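Esterase (uncultured bacterium pCosCE1, PDB 7ATL) hydrolyses carboxylic esters and also shows promiscuous acyltransferase activity, as a family VIII carboxylesterase related to the beta-lactamases. Local coordinates at residues 15-25 / 371-379; 216-224 / 360-368. One frame throughout, in Å; residues are numbered along the deposited sequence.

Contact 1. Residues 15-25 / 371-379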
loop_
_atom_site.group_PDB
_atom_site.type_symbol
_atom_site.label_atom_id
_atom_site.label_comp_id
_atom_site.label_asym_id
_atom_site.label_seq_id
_atom_site.Cartn_x
_atom_site.Cartn_y
_atom_site.Cartn_z
ATOM N N VAL A 15 0.161 -17.470 16.392
ATOM C CA VAL A 15 1.152 -17.020 15.369
ATOM C C VAL A 15 1.763 -15.683 15.812
ATOM O O VAL A 15 2.972 -15.512 15.623
ATOM C CB VAL A 15 0.533 -16.936 13.956
ATOM C CG1 VAL A 15 1.430 -16.190 12.979
ATOM C CG2 VAL A 15 0.212 -18.319 13.397
ATOM N N SER A 16 0.958 -14.789 16.383
ATOM C CA SER A 16 1.378 -13.442 16.828
ATOM C C SER A 16 2.261 -13.558 18.071
ATOM O O SER A 16 3.333 -12.903 18.102
ATOM C CB SER A 16 0.192 -12.566 17.080
ATOM O OG SER A 16 -0.536 -12.328 15.878
ATOM N N GLN A 17 1.841 -14.354 19.054
ATOM C CA GLN A 17 2.580 -14.517 20.334
ATOM C C GLN A 17 3.950 -15.140 20.030
ATOM O O GLN A 17 4.958 -14.626 20.545
ATOM C CB GLN A 17 1.786 -15.343 21.358
ATOM C CG GLN A 17 2.237 -15.144 22.807
ATOM C CD GLN A 17 2.496 -13.686 23.111
ATOM O OE1 GLN A 17 1.615 -12.833 22.970
ATOM N NE2 GLN A 17 3.736 -13.380 23.468
ATOM N N GLN A 18 3.985 -16.177 19.196
ATOM C CA GLN A 18 5.231 -16.849 18.758
ATOM C C GLN A 18 6.173 -15.811 18.134
ATOM O O GLN A 18 7.363 -15.781 18.513
ATOM C CB GLN A 18 4.872 -17.982 17.793
ATOM C CG GLN A 18 6.081 -18.661 17.160
ATOM C CD GLN A 18 5.692 -19.996 16.574
ATOM O OE1 GLN A 18 5.615 -20.181 15.358
ATOM N NE2 GLN A 18 5.390 -20.935 17.455
ATOM N N ALA A 19 5.661 -14.993 17.214
ATOM C CA ALA A 19 6.428 -14.007 16.414
ATOM C C ALA A 19 7.031 -12.951 17.343
ATOM O O ALA A 19 8.174 -12.498 17.088
ATOM C CB ALA A 19 5.545 -13.370 15.364
ATOM N N ILE A 20 6.308 -12.576 18.395
ATOM C CA ILE A 20 6.841 -11.645 19.426
ATOM C C ILE A 20 7.980 -12.314 20.209
ATOM O O ILE A 20 9.084 -11.750 20.210
ATOM C CB ILE A 20 5.700 -11.149 20.315
ATOM C CG1 ILE A 20 4.812 -10.192 19.512
ATOM C CG2 ILE A 20 6.257 -10.518 21.584
ATOM C CD1 ILE A 20 3.376 -10.166 19.935
ATOM N N ASP A 21 7.739 -13.481 20.813
ATOM C CA ASP A 21 8.725 -14.224 21.649
ATOM C C ASP A 21 9.961 -14.552 20.808
ATOM O O ASP A 21 11.054 -14.674 21.386
ATOM C CB ASP A 21 8.165 -15.541 22.208
ATOM C CG ASP A 21 6.836 -15.416 22.935
ATOM O OD1 ASP A 21 6.489 -14.268 23.364
ATOM O OD2 ASP A 21 6.144 -16.461 23.045
ATOM N N GLU A 22 9.801 -14.742 19.499
ATOM C CA GLU A 22 10.959 -15.021 18.611
ATOM C C GLU A 22 11.677 -13.701 18.250
ATOM O O GLU A 22 12.708 -13.785 17.552
ATOM C CB GLU A 22 10.493 -15.823 17.389
ATOM C CG GLU A 22 10.070 -17.246 17.725
ATOM C CD GLU A 22 9.782 -18.155 16.540
ATOM O OE1 GLU A 22 10.146 -17.789 15.394
ATOM O OE2 GLU A 22 9.182 -19.228 16.759
ATOM N N GLY A 23 11.171 -12.538 18.714
ATOM C CA GLY A 23 11.633 -11.179 18.341
ATOM C C GLY A 23 11.608 -10.935 16.828
ATOM O O GLY A 23 12.530 -10.260 16.309
ATOM N N ARG A 24 10.611 -11.486 16.124
ATOM C CA ARG A 24 10.407 -11.303 14.661
ATOM C C ARG A 24 9.504 -10.079 14.467
ATOM O O ARG A 24 9.726 -9.326 13.523
ATOM C CB ARG A 24 9.803 -12.565 14.035
ATOM C CG ARG A 24 10.813 -13.583 13.516
ATOM C CD ARG A 24 10.198 -14.979 13.444
ATOM N NE ARG A 24 8.976 -15.021 12.646
ATOM C CZ ARG A 24 7.793 -15.534 13.002
ATOM N NH1 ARG A 24 7.597 -16.124 14.171
ATOM N NH2 ARG A 24 6.788 -15.474 12.147
ATOM N N ILE A 25 8.546 -9.896 15.371
ATOM C CA ILE A 25 7.549 -8.789 15.404
ATOM C C ILE A 25 7.620 -8.151 16.792
ATOM O O ILE A 25 7.764 -8.886 17.785
ATOM C CB ILE A 25 6.138 -9.341 15.103
ATOM C CG1 ILE A 25 6.084 -9.963 13.709
ATOM C CG2 ILE A 25 5.051 -8.288 15.277
ATOM C CD1 ILE A 25 6.469 -8.998 12.593
ATOM N N ARG A 371 7.880 -14.328 7.400
ATOM C CA ARG A 371 6.974 -15.489 7.606
ATOM C C ARG A 371 5.623 -15.008 8.176
ATOM O O ARG A 371 4.596 -15.648 7.876
ATOM C CB ARG A 371 7.699 -16.547 8.449
ATOM C CG ARG A 371 8.727 -17.343 7.648
ATOM C CD ARG A 371 9.838 -17.978 8.474
ATOM N NE ARG A 371 9.360 -19.059 9.343
ATOM C CZ ARG A 371 9.308 -19.042 10.683
ATOM N NH1 ARG A 371 8.843 -20.101 11.325
ATOM N NH2 ARG A 371 9.714 -17.994 11.386
ATOM N N TYR A 372 5.599 -13.890 8.911
ATOM C CA TYR A 372 4.432 -13.457 9.722
ATOM C C TYR A 372 3.179 -13.331 8.873
ATOM O O TYR A 372 2.159 -13.901 9.237
ATOM C CB TYR A 372 4.684 -12.129 10.430
ATOM C CG TYR A 372 3.579 -11.711 11.366
ATOM C CD1 TYR A 372 3.290 -12.437 12.510
ATOM C CD2 TYR A 372 2.833 -10.573 11.130
ATOM C CE1 TYR A 372 2.303 -12.035 13.399
ATOM C CE2 TYR A 372 1.854 -10.150 12.014
ATOM C CZ TYR A 372 1.592 -10.879 13.155
ATOM O OH TYR A 372 0.620 -10.464 14.011
ATOM N N PRO A 373 3.170 -12.542 7.773
ATOM C CA PRO A 373 1.952 -12.369 6.979
ATOM C C PRO A 373 1.399 -13.708 6.468
ATOM O O PRO A 373 0.189 -13.844 6.444
ATOM C CB PRO A 373 2.370 -11.458 5.811
ATOM C CG PRO A 373 3.883 -11.494 5.796
ATOM C CD PRO A 373 4.289 -11.759 7.228
ATOM N N LEU A 374 2.287 -14.657 6.120
ATOM C CA LEU A 374 1.908 -15.980 5.553
ATOM C C LEU A 374 1.322 -16.891 6.637
ATOM O O LEU A 374 0.332 -17.612 6.341
ATOM C CB LEU A 374 3.129 -16.631 4.902
ATOM C CG LEU A 374 3.732 -15.887 3.706
ATOM C CD1 LEU A 374 4.611 -16.821 2.870
ATOM C CD2 LEU A 374 2.639 -15.239 2.854
ATOM N N GLN A 375 1.909 -16.880 7.832
ATOM C CA GLN A 375 1.454 -17.729 8.955
ATOM C C GLN A 375 0.116 -17.193 9.443
ATOM O O GLN A 375 -0.712 -18.010 9.874
ATOM C CB GLN A 375 2.433 -17.723 10.122
ATOM C CG GLN A 375 3.743 -18.431 9.833
ATOM C CD GLN A 375 4.777 -17.932 10.809
ATOM O OE1 GLN A 375 4.680 -16.827 11.353
ATOM N NE2 GLN A 375 5.788 -18.746 11.036
ATOM N N ILE A 376 -0.082 -15.874 9.400
ATOM C CA ILE A 376 -1.417 -15.282 9.691
ATOM C C ILE A 376 -2.398 -15.810 8.637
ATOM O O ILE A 376 -3.462 -16.340 9.028
ATOM C CB ILE A 376 -1.376 -13.749 9.721
ATOM C CG1 ILE A 376 -0.545 -13.242 10.906
ATOM C CG2 ILE A 376 -2.800 -13.195 9.736
ATOM C CD1 ILE A 376 -1.251 -13.346 12.249
ATOM N N ARG A 377 -2.022 -15.694 7.362
ATOM C CA ARG A 377 -2.831 -16.137 6.206
ATOM C C ARG A 377 -3.294 -17.569 6.495
ATOM O O ARG A 377 -4.520 -17.823 6.525
ATOM C CB ARG A 377 -2.007 -16.028 4.918
ATOM C CG ARG A 377 -2.683 -16.655 3.705
ATOM C CD ARG A 377 -1.733 -17.020 2.582
ATOM N NE ARG A 377 -0.783 -18.053 2.951
ATOM C CZ ARG A 377 0.162 -18.546 2.150
ATOM N NH1 ARG A 377 0.299 -18.110 0.907
ATOM N NH2 ARG A 377 0.970 -19.483 2.613
ATOM N N ASP A 378 -2.334 -18.451 6.749
ATOM C CA ASP A 378 -2.560 -19.878 7.097
ATOM C C ASP A 378 -3.502 -20.007 8.316
ATOM O O ASP A 378 -4.447 -20.824 8.258
ATOM C CB ASP A 378 -1.205 -20.567 7.260
ATOM C CG ASP A 378 -0.502 -20.772 5.933
ATOM O OD1 ASP A 378 -0.996 -20.222 4.916
ATOM O OD2 ASP A 378 0.498 -21.493 5.917
ATOM N N ALA A 379 -3.310 -19.223 9.373
ATOM C CA ALA A 379 -4.182 -19.271 10.568
ATOM C C ALA A 379 -5.624 -18.925 10.181
ATOM O O ALA A 379 -6.529 -19.466 10.812
ATOM C CB ALA A 379 -3.677 -18.354 11.656
#
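Val15 and Tyr372 carry the apolar half of this helix-helix contact. Val15 is a knob in a hole made by Tyr372, Gln375, Ile376 and Ala379. Its CG1, anti to the backbone N (chi1 167°), presses on Gln375 CB at 3.4 Å and also meets Ile376 CD1, while CG2 lies by the carbonyl O of Gln375 and, more loosely, by Ala379 CB. The Tyr372 ring is sandwiched: Ile25 CG1 makes a CH-pi contact over one face, 4.0 Å from the centroid, and CG1 of Ile376, from the ring's own helix, covers the centre of the opposite face. Ala19 CB comes obliquely to the ring at CD1, 3.8 Å away.

Helices 15-21 and 372-379 run nearly antiparallel, their axes 10.3 Å apart at closest approach and 158° between directions. They belong to the N-terminal and C-terminal helices that pair in the beta-lactamase fold, here joining residues almost the whole chain apart. The first helix ends in a Schellman motif at Gly23; beyond it Arg24 N and Ile25 N both bond to Ala19 O, and their side chains lie against the second helix.

Polar groups flank the apolar patch. Ser16 OG, at the edge of the ring near its plane, and Tyr372 OH are hydrogen-bonded at 2.9 Å, and Tyr372 OH is also bonded to Ser28. Away from the hydroxyls, Arg24 NH2 donates a weak bond to Gln375 OE1 (2.6 Å, 129°), the guanidinium and amide planes being almost perpendicular.

Charge is concentrated around Arg24. Its NH1 forms a salt bridge with Glu22 OE1 from above the carboxylate plane, and its NE another with Glu366. Arg371 NH2 lies over one face of the same guanidinium, 3.3 Å from Arg24 NE; the two carboxylates probably offset this closeness of like charges.

Contact 2. Residues 216-224 / 360-368; sequences NLATAYHDT and LTNTAFEGM
Tyr221 and His222 pair in parallel with Thr363 and Ala364, Tyr221 N donating to Asn362 O at 2.8 Å and Ala364 N to Tyr221 O at 3.0 Å. This is the parallel edge of a small mixed sheet, in which strand 221-222 lies between 363-364 and the antiparallel strand 229-230, at the place where the chain leaves the main antiparallel sheet of the beta-lactamase fold. Tyr221 and Thr363 side chains share one face, those of His222 and Ala364 the other.

Asn362 holds CG between its backbone N and carbonyl carbon (chi1 64°), so that its amide runs alongside the Tyr221 ring in the same direction, the planes 52° apart; CB meets Thr219 O at 3.2 Å. Thr363 OG1 gives its proton to Asn362 OD1, which helps fix the amide's rotation. The Tyr221 hydroxyl is hydrogen-bonded to the backbone N of Arg49 and to Glu50 OE1, and His222 NE2 to Glu229.

Beyond the paired strands, Asp223 turns its carboxylate to the start of helix 366-369. OD1 receives a long, weak bond from Glu366 N, whereas OD2 accepts from Phe365 N at 2.7 Å, from 46° out of the carboxylate plane.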
loop_
_atom_site.group_PDB
_atom_site.type_symbol
_atom_site.label_atom_id
_atom_site.label_comp_id
_atom_site.label_asym_id
_atom_site.label_seq_id
_atom_site.Cartn_x
_atom_site.Cartn_y
_atom_site.Cartn_z
ATOM N N ASN A 216 0.186 8.196 19.870
ATOM C CA ASN A 216 -0.609 7.041 19.360
ATOM C C ASN A 216 -0.042 6.470 18.040
ATOM O O ASN A 216 -0.626 5.521 17.527
ATOM C CB ASN A 216 -2.094 7.390 19.232
ATOM C CG ASN A 216 -2.964 6.148 19.207
ATOM O OD1 ASN A 216 -2.798 5.220 20.008
ATOM N ND2 ASN A 216 -3.869 6.101 18.255
ATOM N N LEU A 217 1.073 6.979 17.519
ATOM C CA LEU A 217 1.697 6.461 16.272
ATOM C C LEU A 217 2.712 5.386 16.655
ATOM O O LEU A 217 3.713 5.709 17.292
ATOM C CB LEU A 217 2.353 7.631 15.524
ATOM C CG LEU A 217 2.953 7.317 14.156
ATOM C CD1 LEU A 217 1.889 6.734 13.238
ATOM C CD2 LEU A 217 3.581 8.555 13.533
ATOM N N ALA A 218 2.476 4.132 16.284
ATOM C CA ALA A 218 3.433 3.039 16.559
ATOM C C ALA A 218 4.828 3.446 16.090
ATOM O O ALA A 218 5.005 3.921 14.974
ATOM C CB ALA A 218 3.014 1.760 15.895
ATOM N N THR A 219 5.804 3.210 16.937
ATOM C CA THR A 219 7.231 3.365 16.610
ATOM C C THR A 219 7.640 2.335 15.541
ATOM O O THR A 219 7.430 1.108 15.753
ATOM C CB THR A 219 8.020 3.231 17.909
ATOM O OG1 THR A 219 7.358 4.159 18.766
ATOM C CG2 THR A 219 9.504 3.476 17.729
ATOM N N ALA A 220 8.263 2.802 14.464
ATOM C CA ALA A 220 8.777 1.940 13.383
ATOM C C ALA A 220 10.072 1.260 13.830
ATOM O O ALA A 220 11.007 1.974 14.276
ATOM C CB ALA A 220 9.004 2.770 12.142
ATOM N N TYR A 221 10.139 -0.055 13.667
ATOM C CA TYR A 221 11.319 -0.911 13.936
ATOM C C TYR A 221 11.690 -1.580 12.614
ATOM O O TYR A 221 10.783 -1.624 11.725
ATOM C CB TYR A 221 11.012 -1.970 15.004
ATOM C CG TYR A 221 10.720 -1.406 16.367
ATOM C CD1 TYR A 221 9.476 -0.874 16.659
ATOM C CD2 TYR A 221 11.691 -1.379 17.358
ATOM C CE1 TYR A 221 9.210 -0.301 17.891
ATOM C CE2 TYR A 221 11.437 -0.824 18.599
ATOM C CZ TYR A 221 10.190 -0.285 18.869
ATOM O OH TYR A 221 9.935 0.291 20.082
ATOM N N HIS A 222 12.921 -2.091 12.502
ATOM C CA HIS A 222 13.383 -2.895 11.347
ATOM C C HIS A 222 14.185 -4.096 11.857
ATOM O O HIS A 222 14.607 -4.013 13.009
ATOM C CB HIS A 222 14.174 -2.014 10.376
ATOM C CG HIS A 222 15.603 -1.877 10.747
ATOM N ND1 HIS A 222 16.586 -2.646 10.133
ATOM C CD2 HIS A 222 16.202 -1.093 11.680
ATOM C CE1 HIS A 222 17.751 -2.315 10.662
ATOM N NE2 HIS A 222 17.539 -1.355 11.627
ATOM N N ASP A 223 14.383 -5.134 11.026
ATOM C CA ASP A 223 15.013 -6.439 11.387
ATOM C C ASP A 223 16.540 -6.290 11.388
ATOM O O ASP A 223 17.082 -5.758 10.393
ATOM C CB ASP A 223 14.614 -7.567 10.427
ATOM C CG ASP A 223 13.198 -7.539 9.835
ATOM O OD1 ASP A 223 12.201 -7.482 10.601
ATOM O OD2 ASP A 223 13.093 -7.634 8.593
ATOM N N THR A 224 17.210 -6.738 12.462
ATOM C CA THR A 224 18.687 -6.622 12.675
ATOM C C THR A 224 19.253 -7.973 13.115
ATOM O O THR A 224 18.472 -8.937 13.124
ATOM C CB THR A 224 19.062 -5.591 13.753
ATOM O OG1 THR A 224 17.983 -4.669 13.902
ATOM C CG2 THR A 224 20.346 -4.839 13.456
ATOM N N LEU A 360 -1.397 -5.209 10.265
ATOM C CA LEU A 360 -0.474 -4.050 10.416
ATOM C C LEU A 360 0.563 -4.401 11.471
ATOM O O LEU A 360 0.159 -4.888 12.526
ATOM C CB LEU A 360 -1.281 -2.810 10.822
ATOM C CG LEU A 360 -2.355 -2.372 9.821
ATOM C CD1 LEU A 360 -2.851 -0.970 10.146
ATOM C CD2 LEU A 360 -1.862 -2.423 8.380
ATOM N N THR A 361 1.845 -4.211 11.184
ATOM C CA THR A 361 2.935 -4.351 12.191
ATOM C C THR A 361 3.822 -3.110 12.159
ATOM O O THR A 361 3.707 -2.293 11.253
ATOM C CB THR A 361 3.789 -5.626 12.041
ATOM O OG1 THR A 361 4.941 -5.375 11.237
ATOM C CG2 THR A 361 3.028 -6.808 11.480
ATOM N N ASN A 362 4.677 -2.997 13.156
ATOM C CA ASN A 362 5.604 -1.864 13.310
ATOM C C ASN A 362 6.996 -2.418 13.046
ATOM O O ASN A 362 7.945 -1.810 13.505
ATOM C CB ASN A 362 5.460 -1.247 14.697
ATOM C CG ASN A 362 5.851 -2.208 15.802
ATOM O OD1 ASN A 362 6.279 -3.333 15.540
ATOM N ND2 ASN A 362 5.741 -1.762 17.042
ATOM N N THR A 363 7.092 -3.531 12.327
ATOM C CA THR A 363 8.365 -4.251 12.088
ATOM C C THR A 363 8.572 -4.491 10.585
ATOM O O THR A 363 7.935 -5.386 10.017
ATOM C CB THR A 363 8.365 -5.535 12.919
ATOM O OG1 THR A 363 8.183 -5.124 14.276
ATOM C CG2 THR A 363 9.640 -6.337 12.759
ATOM N N ALA A 364 9.460 -3.723 9.961
ATOM C CA ALA A 364 9.926 -3.925 8.570
ATOM C C ALA A 364 11.200 -4.766 8.598
ATOM O O ALA A 364 12.053 -4.521 9.447
ATOM C CB ALA A 364 10.171 -2.570 7.966
ATOM N N PHE A 365 11.357 -5.768 7.723
ATOM C CA PHE A 365 10.410 -6.156 6.701
ATOM C C PHE A 365 9.637 -7.411 7.113
ATOM O O PHE A 365 8.964 -7.947 6.234
ATOM C CB PHE A 365 11.164 -6.405 5.393
ATOM C CG PHE A 365 12.057 -5.251 5.023
ATOM C CD1 PHE A 365 11.518 -4.109 4.445
ATOM C CD2 PHE A 365 13.414 -5.282 5.315
ATOM C CE1 PHE A 365 12.325 -3.021 4.153
ATOM C CE2 PHE A 365 14.220 -4.200 5.008
ATOM C CZ PHE A 365 13.672 -3.071 4.433
ATOM N N GLU A 366 9.706 -7.873 8.367
ATOM C CA GLU A 366 9.052 -9.160 8.754
ATOM C C GLU A 366 7.548 -9.050 8.456
ATOM O O GLU A 366 7.019 -9.946 7.807
ATOM C CB GLU A 366 9.374 -9.556 10.204
ATOM C CG GLU A 366 8.682 -10.833 10.696
ATOM C CD GLU A 366 9.027 -12.164 10.035
ATOM O OE1 GLU A 366 10.108 -12.288 9.440
ATOM O OE2 GLU A 366 8.201 -13.093 10.128
ATOM N N GLY A 367 6.904 -7.949 8.828
ATOM C CA GLY A 367 5.457 -7.759 8.621
ATOM C C GLY A 367 5.024 -7.766 7.153
ATOM O O GLY A 367 3.825 -7.977 6.891
ATOM N N MET A 368 5.927 -7.491 6.213
ATOM C CA MET A 368 5.562 -7.334 4.788
ATOM C C MET A 368 5.901 -8.626 4.064
ATOM O O MET A 368 5.009 -9.164 3.365
ATOM C CB MET A 368 6.339 -6.196 4.127
ATOM C CG MET A 368 6.145 -6.153 2.624
ATOM S SD MET A 368 7.252 -5.015 1.781
ATOM C CE MET A 368 8.794 -5.924 1.775
#

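Contact 2 is the more deeply buried of the pair, its centre about 14 Å from that of the chain against 20 Å for contact 1, which has exposed residues at its margin. Their chemistry differs as well: main-chain strand pairing dominates 216-224/360-368, whereas side chains do most of the joining in 15-25/371-379, from the helices and from the loop that follows the first, in an apolar centre with a hydroxyl pair at one margin and an arginine-rich cluster at another. Helices 366-369 and 372-381 are successive in the chain, so the two contacts adjoin. Glu366 connects them through OE2, whose charge Arg24 shares and which probably accepts a hydrogen bond from Tyr372 N (3.0 Å). Thr363 CG2 also packs against Arg24 O.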